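Local atomic coordinates of cell surface protein (Faecalibacterium prausnitzii A2-165, PDB entry 4GT6), a protein that is of unknown function but, as an extracellular leucine-rich repeat protein of the BspA type, probably binds other proteins at the bacterial cell surface. Residues Ser161-Val165 / Ala183-Ile187. Residues are numbered along the deposited sequence; the frame is centred on the assembly and turned at random.
Sequences SLHTV and ALTQI. With EDO (1,2-ethanediol), chain J.
A backbone hydrogen bond ties H163 to T185: the amide N of T185 donates to O of H163 over 3.2 Å, fairly straight at 160°. One residue earlier on the first segment and two on the second, N of A183 makes a weak bond to O of L162 at 2.9 Å; the small A183 suits this spot, its CB lying 3.4 Å from O of L162, where a longer side chain could crowd the carbonyl. Two CA-H...O contacts interleave with these, CA of H163 on O of A183 and CA of L184 on O of H163.

The side-chain bonding centres on Q186. With CG placed between its backbone N and carbonyl carbon (chi1 67°) and the chain bent again at chi2, the amide folds back over the neighbouring coil, where NE2 bonds weakly to O of H163 and, at 3.3 Å, to OG1 of T164. NE2 also faces a water that accepts from N of V165 and donates to O of Q186; three acceptors thus compete for two N-H groups, in keeping with the two weak bonds. ND1 of H163 and OG1 of T164 share a bond of 2.8 Å. A leucine in place of Q186 would probably leave O of H163, OG1 of T164 and the bridging water without the NE2 donor.

Apolar packing involves the buried L184, whose CD2 meets CG2 of V165 at 3.8 Å, a branched aliphatic suiting a repeat core.

These are equivalent stretches of successive leucine-rich repeat coils, running roughly parallel into strands 164-166 and 186-189. L162 packs on F156 and V142, V165 on F179; strand 141-143 continues the stack beyond H163 and T164, and S208 and T209 beyond T185 and I187.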
loop_
_atom_site.group_PDB
_atom_site.type_symbol
_atom_site.label_atom_id
_atom_site.label_comp_id
_atom_site.label_asym_id
_atom_site.label_seq_id
_atom_site.Cartn_x
_atom_site.Cartn_y
_atom_site.Cartn_z
ATOM N N SER A 161 -1.226 12.381 2.363
ATOM C CA SER A 161 -0.816 13.632 1.705
ATOM C C SER A 161 0.247 13.433 0.640
ATOM O O SER A 161 0.616 14.400 -0.026
ATOM C CB SER A 161 -0.261 14.614 2.738
ATOM O OG SER A 161 -1.234 14.860 3.730
ATOM N N LEU A 162 0.790 12.228 0.535
ATOM C CA LEU A 162 1.930 11.927 -0.338
ATOM C C LEU A 162 1.465 11.893 -1.803
ATOM O O LEU A 162 0.813 10.938 -2.217
ATOM C CB LEU A 162 2.585 10.599 0.104
ATOM C CG LEU A 162 3.819 10.118 -0.677
ATOM C CD1 LEU A 162 4.972 11.132 -0.585
ATOM C CD2 LEU A 162 4.295 8.768 -0.131
ATOM N N HIS A 163 1.785 12.948 -2.555
ATOM C CA HIS A 163 1.287 13.079 -3.935
ATOM C C HIS A 163 2.354 12.831 -5.004
ATOM O O HIS A 163 1.997 12.670 -6.177
ATOM C CB HIS A 163 0.628 14.451 -4.144
ATOM C CG HIS A 163 1.561 15.610 -3.956
ATOM N ND1 HIS A 163 2.463 15.977 -4.941
ATOM C CD2 HIS A 163 1.717 16.434 -2.892
ATOM C CE1 HIS A 163 3.117 17.024 -4.459
ATOM N NE2 HIS A 163 2.726 17.314 -3.218
ATOM N N THR A 164 3.644 12.857 -4.628
ATOM C CA THR A 164 4.736 12.627 -5.580
ATOM C C THR A 164 5.820 11.795 -4.920
ATOM O O THR A 164 6.264 12.120 -3.816
ATOM C CB THR A 164 5.314 13.966 -6.115
ATOM O OG1 THR A 164 4.274 14.748 -6.699
ATOM C CG2 THR A 164 6.418 13.767 -7.152
ATOM N N VAL A 165 6.256 10.730 -5.608
ATOM C CA VAL A 165 7.361 9.882 -5.161
ATOM C C VAL A 165 8.288 9.698 -6.343
ATOM O O VAL A 165 7.838 9.299 -7.428
ATOM C CB VAL A 165 6.964 8.512 -4.529
ATOM C CG1 VAL A 165 8.210 7.677 -4.182
ATOM C CG2 VAL A 165 6.127 8.697 -3.267
ATOM N N ALA A 183 -1.774 9.742 -1.966
ATOM C CA ALA A 183 -2.377 10.787 -2.801
ATOM C C ALA A 183 -1.635 10.942 -4.132
ATOM O O ALA A 183 -1.744 12.009 -4.749
ATOM C CB ALA A 183 -2.367 12.117 -2.042
ATOM N N LEU A 184 -0.883 9.895 -4.587
ATOM C CA LEU A 184 -0.094 9.988 -5.830
ATOM C C LEU A 184 -0.946 10.443 -7.015
ATOM O O LEU A 184 -1.996 9.847 -7.260
ATOM C CB LEU A 184 0.523 8.612 -6.171
ATOM C CG LEU A 184 1.614 8.103 -5.228
ATOM C CD1 LEU A 184 2.023 6.684 -5.634
ATOM C CD2 LEU A 184 2.842 9.061 -5.232
ATOM N N THR A 185 -0.515 11.494 -7.725
ATOM C CA THR A 185 -1.249 11.982 -8.910
ATOM C C THR A 185 -0.646 11.335 -10.167
ATOM O O THR A 185 -1.271 11.289 -11.228
ATOM C CB THR A 185 -1.211 13.524 -8.959
ATOM O OG1 THR A 185 0.147 13.958 -8.791
ATOM C CG2 THR A 185 -2.042 14.145 -7.853
ATOM N N GLN A 186 0.595 10.856 -10.035
ATOM C CA GLN A 186 1.316 10.160 -11.084
ATOM C C GLN A 186 2.274 9.150 -10.481
ATOM O O GLN A 186 2.694 9.290 -9.319
ATOM C CB GLN A 186 2.090 11.122 -12.017
ATOM C CG GLN A 186 3.270 11.860 -11.344
ATOM C CD GLN A 186 2.813 12.857 -10.301
ATOM O OE1 GLN A 186 1.955 13.708 -10.563
ATOM N NE2 GLN A 186 3.280 12.696 -9.062
ATOM N N ILE A 187 2.593 8.116 -11.289
ATOM C CA ILE A 187 3.526 7.028 -10.991
ATOM C C ILE A 187 4.501 6.854 -12.151
ATOM O O ILE A 187 4.052 6.801 -13.300
ATOM C CB ILE A 187 2.765 5.674 -10.762
ATOM C CG1 ILE A 187 1.842 5.675 -9.545
ATOM C CG2 ILE A 187 3.729 4.492 -10.678
ATOM C CD1 ILE A 187 0.835 4.503 -9.645
HETATM C C1 EDO J . 5.573 6.633 -7.908
HETATM O O1 EDO J . 6.397 7.089 -8.962
HETATM C C2 EDO J . 6.176 5.342 -7.330
HETATM O O2 EDO J . 6.317 4.391 -8.379
HETATM O O HOH W 1 4.938 10.387 -8.248
#